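Local coordinates for phosphate binding protein (Planctomyces limnophilus, PDB 4JWO) that probably binds phosphate for a transport system of the cytoplasmic membrane, as a member of the PstS family of periplasmic-type binding proteins, at residues T62-S68 / I110-S116; L163-A168 / F203-N208; T199-F203 / G239-Y243. All coordinates share one frame; numbering follows the deposited sequence. Where two conformers were deposited one is given.

Contact 1 (T62-S68 / I110-S116); sequences TIAVDGS and IDVTGAS. With SO4 (sulfate ion), chain B.
The carboxylate of Asp111 takes the backbone N of Ala64 on OD2. The N comes from above the carboxylate plane, 38° out of it, and the bond is nearly straight at 2.9 Å. OD1 forms salt bridges with Lys294 and Arg297. CG stands beside its own backbone N (chi1 -59°), which turns OD2 back over Ile63 and Ala64. With an alanine here, the N of Ala64 would probably lose this acceptor, and Lys294 and Arg297 a shared negative partner. The carboxylate of Asp66 is held by Gly67 N on the anti side of OD1, somewhat out of plane, and by Ser96 on OD2. Asp66 CB meets Ile110 CD1 at 3.6 Å.

Ala64 O accepts from both Asp111 N and Val112 N. The parallel ladder continues from Asp66 N to Val112 O, Gly114 N to Asp66 O, and Ser68 N to Gly114 O. Val65 and Val112 lie side by side, CG1 to CG1 4.1 Å. At the backbone angles of Gly67 a CB would be pressed on the preceding carbonyl O and would strike Gly114 N. Ser116 OG, in the conformer given, donates to sulfate O2; Ser68 OG bonds to Thr70 and lies 3.0 Å from the same oxygen. Thr98 and Ser69 also bind the sulfate, probably from the crystallisation liquor and consistent with a phosphate-binding site, as in PstS proteins.

Strand 62-67 lies between 89-93 and 112-115, and 283-291 pairs antiparallel with the latter. Helix 98-106, between 89-93 and 112-115 in the chain, packs on Asp66 and Thr113 in the parallel part of this PBP-type sheet.

Contact 2 (L163-A168 / F203-N208); sequences LNKIWA and FTEVIN
The segments 163-167 and 203-208 run at 119° between their N-to-C directions, their axes approaching to 9.4 Å, and the backbones come closest where Asn164 faces Asn208. The aromatic pair is T-shaped. Phe203 presents its CE2-CZ edge to one face of the Trp167 five-membered ring, the planes standing at 81° and the centroids 4.8 Å apart. CE2 comes within 3.6 Å of Trp167 CD1, toward the rim of the indole. Ile166 CG2 lies on the opposite face of that indole. Phe203 in turn has Ile207 CG1 over the centre of one face.

Ile207 also sends CG2 across to the other helix, 3.8 Å from Leu163 CB. With CG1 beside the backbone N (chi1 -64°), CG2 stands anti to it and rests against the backbone of Leu163 and Asn164.

The two asparagines meet with their amide planes steeply inclined. Asn164 ND2 donates to Asn208 OD1 at 2.9 Å, and OD1 lies close to the Asn164 amide plane. Asn164 ND2 also donates to a water, which donates to Asn208 O. Asn208 ND2 makes a weak bond to Trp167 O and another bond to Ser213 O.

The contact thus joins helix 198-208 to the C-terminal turn of helix 160-167, with Phe203 also against Leu144 and Val146 of strand 134-148. The donors and acceptors fix which end of the Asn208 amide is oxygen, and they tie its side chain to that turn.

Contact 3 (T199-F203 / G239-Y243); sequences TFDYF and GYFGY. With FMT (formic acid), chain E.
Tyr240 lays its ring flat over one face of Phe203. The planes are 6° from parallel and the centroids 3.8 Å apart, a face-to-face stack. Tyr240 CE1 reaches on to Phe203 CB at 3.4 Å. At the other end Tyr240 CB sits over the Phe203 face as a CH-pi contact. CG of Tyr240 lies between its backbone N and carbonyl carbon (chi1 72°), and from there the ring extends toward helix 198-208.

Thr199 touches the same tyrosine at its edge, its CG2 methyl 3.8 Å from Tyr240 CE1. The phenol end runs past Phe200, with OH 3.5 Å from Phe200 CD1. The hydroxyl of Thr199 also links the two segments: a water joins OG1 to Gly242 N, the N-cap residue of helix 243-247. Beyond that cap Tyr243 OH donates to a formic acid, probably from the crystallisation liquor.

Strand 237-242 runs between strands 189-192 and 134-148, parallel to the first and antiparallel to the second. Helix 198-208 packs across the face that carries Tyr240. Phe241 points away from it, onto helix 224-233.

How the contacts relate
Contacts 2 and 3 adjoin, their centres 11 Å apart. Both use helix 198-208 and share Phe203. Trp167 CZ2 meets Tyr240 CD2 at 3.8 Å, so the three rings form one aromatic cluster. Contact 1 lies about 27 Å from contact 2 and 22 Å from contact 3, centre to centre, yet its Ser116 OG comes within 4.0 Å of Glu205 OE1 of contact 2. Contact 1 belongs to the other lobe of the binding-protein fold. The sulfate at the C-terminal ends of its two segments probably marks the phosphate site in the cleft. Helix 198-208 reaches that region: Asp201 OD2 bonds to Ser69 OG, and Ser69 N binds the sulfate. Glu205 forms a salt bridge with Arg284, which Ser116 touches.

Contact 1 (T62-S68 / I110-S116)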
loop_
_atom_site.group_PDB
_atom_site.type_symbol
_atom_site.label_atom_id
_atom_site.label_comp_id
_atom_site.label_asym_id
_atom_site.label_seq_id
_atom_site.Cartn_x
_atom_site.Cartn_y
_atom_site.Cartn_z
ATOM N N THR A 62 -21.188 15.965 6.112
ATOM C CA THR A 62 -20.036 15.847 5.229
ATOM C C THR A 62 -18.836 15.296 5.988
ATOM O O THR A 62 -18.535 15.741 7.096
ATOM C CB THR A 62 -19.654 17.210 4.625
ATOM O OG1 THR A 62 -20.803 17.795 4.003
ATOM C CG2 THR A 62 -18.543 17.053 3.593
ATOM N N ILE A 63 -18.163 14.321 5.384
ATOM C CA ILE A 63 -16.918 13.784 5.917
ATOM C C ILE A 63 -15.805 14.081 4.919
ATOM O O ILE A 63 -15.872 13.656 3.767
ATOM C CB ILE A 63 -17.013 12.265 6.137
ATOM C CG1 ILE A 63 -18.277 11.911 6.920
ATOM C CG2 ILE A 63 -15.779 11.741 6.868
ATOM C CD1 ILE A 63 -18.561 10.424 6.970
ATOM N N ALA A 64 -14.799 14.831 5.353
ATOM C CA ALA A 64 -13.651 15.126 4.503
ATOM C C ALA A 64 -12.551 14.102 4.746
ATOM O O ALA A 64 -11.957 14.080 5.824
ATOM C CB ALA A 64 -13.135 16.531 4.780
ATOM N N VAL A 65 -12.282 13.260 3.742
ATOM C CA VAL A 65 -11.236 12.238 3.820
ATOM C C VAL A 65 -10.084 12.634 2.900
ATOM O O VAL A 65 -10.310 13.147 1.805
ATOM C CB VAL A 65 -11.769 10.851 3.378
ATOM C CG1 VAL A 65 -10.705 9.763 3.579
ATOM C CG2 VAL A 65 -13.024 10.500 4.148
ATOM N N ASP A 66 -8.852 12.404 3.342
ATOM C CA ASP A 66 -7.681 12.707 2.531
ATOM C C ASP A 66 -6.662 11.633 2.838
ATOM O O ASP A 66 -6.967 10.689 3.561
ATOM C CB ASP A 66 -7.140 14.099 2.887
ATOM C CG ASP A 66 -6.296 14.704 1.780
ATOM O OD1 ASP A 66 -5.731 13.939 0.974
ATOM O OD2 ASP A 66 -6.194 15.949 1.723
ATOM N N GLY A 67 -5.461 11.761 2.289
ATOM C CA GLY A 67 -4.394 10.853 2.647
ATOM C C GLY A 67 -3.682 10.203 1.480
ATOM O O GLY A 67 -3.650 10.738 0.367
ATOM N N SER A 68 -3.123 9.033 1.778
ATOM C CA SER A 68 -2.283 8.222 0.904
ATOM C C SER A 68 -2.953 7.803 -0.405
ATOM O O SER A 68 -4.145 7.500 -0.435
ATOM C CB SER A 68 -1.903 6.957 1.684
ATOM O OG SER A 68 -1.194 6.027 0.900
ATOM N N ILE A 110 -9.423 18.642 7.610
ATOM C CA ILE A 110 -10.068 17.383 7.221
ATOM C C ILE A 110 -10.512 16.571 8.452
ATOM O O ILE A 110 -10.123 16.879 9.577
ATOM C CB ILE A 110 -9.145 16.505 6.338
ATOM C CG1 ILE A 110 -7.853 16.160 7.079
ATOM C CG2 ILE A 110 -8.841 17.193 5.005
ATOM C CD1 ILE A 110 -6.949 15.208 6.312
ATOM N N ASP A 111 -11.307 15.524 8.232
ATOM C CA ASP A 111 -11.846 14.716 9.332
ATOM C C ASP A 111 -11.120 13.389 9.506
ATOM O O ASP A 111 -10.959 12.894 10.621
ATOM C CB ASP A 111 -13.323 14.414 9.089
ATOM C CG ASP A 111 -14.155 15.664 8.966
ATOM O OD1 ASP A 111 -13.881 16.630 9.703
ATOM O OD2 ASP A 111 -15.076 15.678 8.123
ATOM N N VAL A 112 -10.707 12.812 8.386
ATOM C CA VAL A 112 -10.120 11.476 8.353
ATOM C C VAL A 112 -8.935 11.478 7.405
ATOM O O VAL A 112 -9.016 12.048 6.322
ATOM C CB VAL A 112 -11.147 10.441 7.834
ATOM C CG1 VAL A 112 -10.488 9.094 7.590
ATOM C CG2 VAL A 112 -12.301 10.297 8.809
ATOM N N THR A 113 -7.830 10.851 7.795
ATOM C CA THR A 113 -6.700 10.769 6.881
ATOM C C THR A 113 -6.140 9.346 6.771
ATOM O O THR A 113 -6.024 8.628 7.769
ATOM C CB THR A 113 -5.611 11.819 7.220
ATOM O OG1 THR A 113 -4.703 11.944 6.119
ATOM C CG2 THR A 113 -4.857 11.449 8.490
ATOM N N GLY A 114 -5.833 8.948 5.542
ATOM C CA GLY A 114 -5.303 7.620 5.253
ATOM C C GLY A 114 -3.790 7.683 5.202
ATOM O O GLY A 114 -3.229 8.607 4.614
ATOM N N ALA A 115 -3.121 6.716 5.824
ATOM C CA ALA A 115 -1.669 6.757 5.928
ATOM C C ALA A 115 -1.067 5.428 5.522
ATOM O O ALA A 115 -1.571 4.373 5.909
ATOM C CB ALA A 115 -1.257 7.097 7.344
ATOM N N SER A 116 0.011 5.481 4.745
ATOM C CA SER A 116 0.684 4.246 4.356
ATOM C C SER A 116 1.801 3.922 5.340
ATOM O O SER A 116 2.551 2.976 5.150
ATOM C CB SER A 116 1.242 4.352 2.944
ATOM O OG SER A 116 2.262 5.323 2.890
HETATM S S SO4 B . 1.946 7.994 0.205
HETATM O O1 SO4 B . 2.751 7.218 -0.731
HETATM O O2 SO4 B . 1.513 7.173 1.328
HETATM O O3 SO4 B . 2.765 9.080 0.716
HETATM O O4 SO4 B . 0.764 8.499 -0.502
#

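Contact 2 (L163-A168 / F203-N208)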
loop_
_atom_site.group_PDB
_atom_site.type_symbol
_atom_site.label_atom_id
_atom_site.label_comp_id
_atom_site.label_asym_id
_atom_site.label_seq_id
_atom_site.Cartn_x
_atom_site.Cartn_y
_atom_site.Cartn_z
ATOM N N LEU A 163 17.304 -3.885 -6.478
ATOM C CA LEU A 163 16.106 -3.350 -7.110
ATOM C C LEU A 163 16.248 -1.848 -7.352
ATOM O O LEU A 163 15.779 -1.324 -8.371
ATOM C CB LEU A 163 14.868 -3.696 -6.276
ATOM C CG LEU A 163 14.540 -5.207 -6.300
ATOM C CD1 LEU A 163 13.552 -5.593 -5.196
ATOM C CD2 LEU A 163 13.998 -5.645 -7.662
ATOM N N ASN A 164 16.909 -1.156 -6.430
ATOM C CA ASN A 164 17.152 0.277 -6.580
ATOM C C ASN A 164 18.128 0.539 -7.720
ATOM O O ASN A 164 17.969 1.471 -8.494
ATOM C CB ASN A 164 17.649 0.885 -5.256
ATOM C CG ASN A 164 18.136 2.303 -5.410
ATOM O OD1 ASN A 164 19.319 2.583 -5.205
ATOM N ND2 ASN A 164 17.233 3.217 -5.764
ATOM N N LYS A 165 19.134 -0.315 -7.836
ATOM C CA LYS A 165 20.091 -0.216 -8.923
ATOM C C LYS A 165 19.374 -0.279 -10.279
ATOM O O LYS A 165 19.750 0.409 -11.229
ATOM C CB LYS A 165 21.100 -1.366 -8.797
ATOM C CG LYS A 165 22.351 -1.216 -9.613
ATOM C CD LYS A 165 23.287 -2.382 -9.313
ATOM C CE LYS A 165 24.646 -2.196 -9.947
ATOM N NZ LYS A 165 25.507 -3.382 -9.678
ATOM N N ILE A 166 18.334 -1.100 -10.351
ATOM C CA ILE A 166 17.562 -1.274 -11.583
ATOM C C ILE A 166 16.562 -0.132 -11.807
ATOM O O ILE A 166 16.444 0.394 -12.917
ATOM C CB ILE A 166 16.783 -2.597 -11.547
ATOM C CG1 ILE A 166 17.744 -3.791 -11.608
ATOM C CG2 ILE A 166 15.793 -2.673 -12.701
ATOM C CD1 ILE A 166 17.095 -5.088 -11.228
ATOM N N TRP A 167 15.845 0.241 -10.755
ATOM C CA TRP A 167 14.666 1.104 -10.890
ATOM C C TRP A 167 14.865 2.584 -10.601
ATOM O O TRP A 167 13.966 3.384 -10.869
ATOM C CB TRP A 167 13.543 0.595 -9.986
ATOM C CG TRP A 167 12.863 -0.632 -10.523
ATOM C CD1 TRP A 167 13.071 -1.919 -10.132
ATOM C CD2 TRP A 167 11.873 -0.676 -11.564
ATOM N NE1 TRP A 167 12.258 -2.764 -10.846
ATOM C CE2 TRP A 167 11.518 -2.029 -11.745
ATOM C CE3 TRP A 167 11.247 0.293 -12.356
ATOM C CZ2 TRP A 167 10.558 -2.438 -12.674
ATOM C CZ3 TRP A 167 10.308 -0.106 -13.288
ATOM C CH2 TRP A 167 9.965 -1.465 -13.435
ATOM N N ALA A 168 16.029 2.958 -10.073
ATOM C CA ALA A 168 16.244 4.339 -9.641
ATOM C C ALA A 168 16.040 5.314 -10.777
ATOM O O ALA A 168 16.225 4.971 -11.948
ATOM C CB ALA A 168 17.637 4.513 -9.074
ATOM N N PHE A 203 6.011 1.083 -4.371
ATOM C CA PHE A 203 7.248 0.459 -4.836
ATOM C C PHE A 203 8.383 1.462 -4.891
ATOM O O PHE A 203 9.470 1.222 -4.365
ATOM C CB PHE A 203 7.030 -0.155 -6.214
ATOM C CG PHE A 203 8.204 -0.940 -6.710
ATOM C CD1 PHE A 203 8.414 -2.244 -6.267
ATOM C CD2 PHE A 203 9.097 -0.378 -7.603
ATOM C CE1 PHE A 203 9.504 -2.981 -6.718
ATOM C CE2 PHE A 203 10.189 -1.103 -8.055
ATOM C CZ PHE A 203 10.386 -2.411 -7.606
ATOM N N THR A 204 8.137 2.610 -5.508
ATOM C CA THR A 204 9.202 3.604 -5.616
ATOM C C THR A 204 9.613 4.163 -4.258
ATOM O O THR A 204 10.800 4.394 -4.028
ATOM C CB THR A 204 8.845 4.752 -6.590
ATOM O OG1 THR A 204 7.703 5.463 -6.095
ATOM C CG2 THR A 204 8.568 4.199 -7.967
ATOM N N GLU A 205 8.661 4.367 -3.350
ATOM C CA GLU A 205 8.988 4.873 -2.014
ATOM C C GLU A 205 9.990 3.964 -1.305
ATOM O O GLU A 205 11.003 4.429 -0.780
ATOM C CB GLU A 205 7.722 4.993 -1.150
ATOM C CG GLU A 205 7.970 5.386 0.312
ATOM C CD GLU A 205 6.702 5.309 1.164
ATOM O OE1 GLU A 205 5.586 5.354 0.595
ATOM O OE2 GLU A 205 6.818 5.191 2.400
ATOM N N VAL A 206 9.711 2.668 -1.296
ATOM C CA VAL A 206 10.513 1.784 -0.453
ATOM C C VAL A 206 11.737 1.225 -1.161
ATOM O O VAL A 206 12.695 0.813 -0.502
ATOM C CB VAL A 206 9.673 0.669 0.206
ATOM C CG1 VAL A 206 8.544 1.301 1.031
ATOM C CG2 VAL A 206 9.131 -0.306 -0.840
ATOM N N ILE A 207 11.726 1.261 -2.488
ATOM C CA ILE A 207 12.876 0.802 -3.262
ATOM C C ILE A 207 13.835 1.942 -3.593
ATOM O O ILE A 207 15.061 1.797 -3.468
ATOM C CB ILE A 207 12.445 0.079 -4.556
ATOM C CG1 ILE A 207 11.664 -1.205 -4.228
ATOM C CG2 ILE A 207 13.655 -0.247 -5.415
ATOM C CD1 ILE A 207 12.395 -2.156 -3.262
ATOM N N ASN A 208 13.292 3.095 -3.992
ATOM C CA ASN A 208 14.138 4.216 -4.383
ATOM C C ASN A 208 14.277 5.309 -3.337
ATOM O O ASN A 208 15.272 6.033 -3.314
ATOM C CB ASN A 208 13.638 4.822 -5.697
ATOM C CG ASN A 208 13.754 3.865 -6.850
ATOM O OD1 ASN A 208 14.597 2.972 -6.835
ATOM N ND2 ASN A 208 12.911 4.037 -7.861
HETATM O O HOH W 1 17.290 6.009 -5.379
#

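Contact 3 (T199-F203 / G239-Y243)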
loop_
_atom_site.group_PDB
_atom_site.type_symbol
_atom_site.label_atom_id
_atom_site.label_comp_id
_atom_site.label_asym_id
_atom_site.label_seq_id
_atom_site.Cartn_x
_atom_site.Cartn_y
_atom_site.Cartn_z
ATOM N N THR A 199 0.330 1.579 -6.442
ATOM C CA THR A 199 1.374 0.580 -6.558
ATOM C C THR A 199 2.727 1.227 -6.882
ATOM O O THR A 199 3.749 0.898 -6.263
ATOM C CB THR A 199 0.989 -0.451 -7.621
ATOM O OG1 THR A 199 -0.255 -1.061 -7.244
ATOM C CG2 THR A 199 2.048 -1.517 -7.739
ATOM N N PHE A 200 2.722 2.150 -7.839
ATOM C CA PHE A 200 3.922 2.916 -8.182
ATOM C C PHE A 200 4.464 3.664 -6.979
ATOM O O PHE A 200 5.661 3.596 -6.682
ATOM C CB PHE A 200 3.596 3.919 -9.293
ATOM C CG PHE A 200 4.761 4.767 -9.727
ATOM C CD1 PHE A 200 5.583 4.354 -10.767
ATOM C CD2 PHE A 200 5.004 5.988 -9.123
ATOM C CE1 PHE A 200 6.643 5.153 -11.190
ATOM C CE2 PHE A 200 6.073 6.790 -9.537
ATOM C CZ PHE A 200 6.892 6.349 -10.572
ATOM N N ASP A 201 3.587 4.397 -6.297
ATOM C CA ASP A 201 3.984 5.184 -5.130
ATOM C C ASP A 201 4.629 4.311 -4.059
ATOM O O ASP A 201 5.645 4.686 -3.475
ATOM C CB ASP A 201 2.791 5.951 -4.550
ATOM C CG ASP A 201 2.397 7.142 -5.402
ATOM O OD1 ASP A 201 3.150 7.478 -6.344
ATOM O OD2 ASP A 201 1.338 7.751 -5.120
ATOM N N TYR A 202 4.051 3.139 -3.804
ATOM C CA TYR A 202 4.595 2.251 -2.771
ATOM C C TYR A 202 5.958 1.696 -3.195
ATOM O O TYR A 202 6.948 1.830 -2.467
ATOM C CB TYR A 202 3.585 1.122 -2.487
ATOM C CG TYR A 202 3.963 0.133 -1.395
ATOM C CD1 TYR A 202 5.088 0.324 -0.591
ATOM C CD2 TYR A 202 3.186 -0.999 -1.175
ATOM C CE1 TYR A 202 5.429 -0.595 0.401
ATOM C CE2 TYR A 202 3.519 -1.917 -0.189
ATOM C CZ TYR A 202 4.633 -1.710 0.595
ATOM O OH TYR A 202 4.976 -2.613 1.582
ATOM N N PHE A 203 6.011 1.083 -4.371
ATOM C CA PHE A 203 7.248 0.459 -4.836
ATOM C C PHE A 203 8.383 1.462 -4.891
ATOM O O PHE A 203 9.470 1.222 -4.365
ATOM C CB PHE A 203 7.030 -0.155 -6.214
ATOM C CG PHE A 203 8.204 -0.940 -6.710
ATOM C CD1 PHE A 203 8.414 -2.244 -6.267
ATOM C CD2 PHE A 203 9.097 -0.378 -7.603
ATOM C CE1 PHE A 203 9.504 -2.981 -6.718
ATOM C CE2 PHE A 203 10.189 -1.103 -8.055
ATOM C CZ PHE A 203 10.386 -2.411 -7.606
ATOM N N GLY A 239 9.207 -7.683 -13.155
ATOM C CA GLY A 239 8.031 -6.838 -13.021
ATOM C C GLY A 239 7.648 -6.640 -11.574
ATOM O O GLY A 239 8.150 -7.333 -10.693
ATOM N N TYR A 240 6.782 -5.667 -11.312
ATOM C CA TYR A 240 6.182 -5.546 -9.987
ATOM C C TYR A 240 4.720 -5.183 -10.094
ATOM O O TYR A 240 4.305 -4.503 -11.032
ATOM C CB TYR A 240 6.923 -4.530 -9.095
ATOM C CG TYR A 240 6.742 -3.068 -9.457
ATOM C CD1 TYR A 240 5.713 -2.317 -8.900
ATOM C CD2 TYR A 240 7.625 -2.428 -10.323
ATOM C CE1 TYR A 240 5.552 -0.970 -9.209
ATOM C CE2 TYR A 240 7.465 -1.069 -10.652
ATOM C CZ TYR A 240 6.431 -0.354 -10.078
ATOM O OH TYR A 240 6.265 0.987 -10.370
ATOM N N PHE A 241 3.949 -5.655 -9.121
ATOM C CA PHE A 241 2.519 -5.374 -9.017
ATOM C C PHE A 241 2.009 -5.928 -7.696
ATOM O O PHE A 241 2.755 -6.557 -6.954
ATOM C CB PHE A 241 1.695 -5.878 -10.232
ATOM C CG PHE A 241 2.103 -7.241 -10.762
ATOM C CD1 PHE A 241 1.828 -8.403 -10.051
ATOM C CD2 PHE A 241 2.731 -7.351 -11.989
ATOM C CE1 PHE A 241 2.198 -9.665 -10.560
ATOM C CE2 PHE A 241 3.085 -8.598 -12.505
ATOM C CZ PHE A 241 2.828 -9.749 -11.786
ATOM N N GLY A 242 0.742 -5.681 -7.394
ATOM C CA GLY A 242 0.183 -6.091 -6.122
ATOM C C GLY A 242 0.146 -7.595 -5.978
ATOM O O GLY A 242 0.007 -8.333 -6.956
ATOM N N TYR A 243 0.250 -8.049 -4.737
ATOM C CA TYR A 243 0.328 -9.470 -4.422
ATOM C C TYR A 243 -0.837 -10.285 -4.997
ATOM O O TYR A 243 -0.649 -11.433 -5.426
ATOM C CB TYR A 243 0.436 -9.662 -2.904
ATOM C CG TYR A 243 0.362 -11.105 -2.491
ATOM C CD1 TYR A 243 1.485 -11.918 -2.535
ATOM C CD2 TYR A 243 -0.846 -11.668 -2.081
ATOM C CE1 TYR A 243 1.406 -13.258 -2.169
ATOM C CE2 TYR A 243 -0.925 -12.999 -1.717
ATOM C CZ TYR A 243 0.200 -13.781 -1.764
ATOM O OH TYR A 243 0.112 -15.110 -1.409
HETATM C C FMT E . -2.856 -15.964 -1.186
HETATM O O1 FMT E . -1.968 -16.700 -1.617
HETATM O O2 FMT E . -3.798 -15.540 -1.856
HETATM O O HOH W 2 -1.017 -3.676 -8.501
#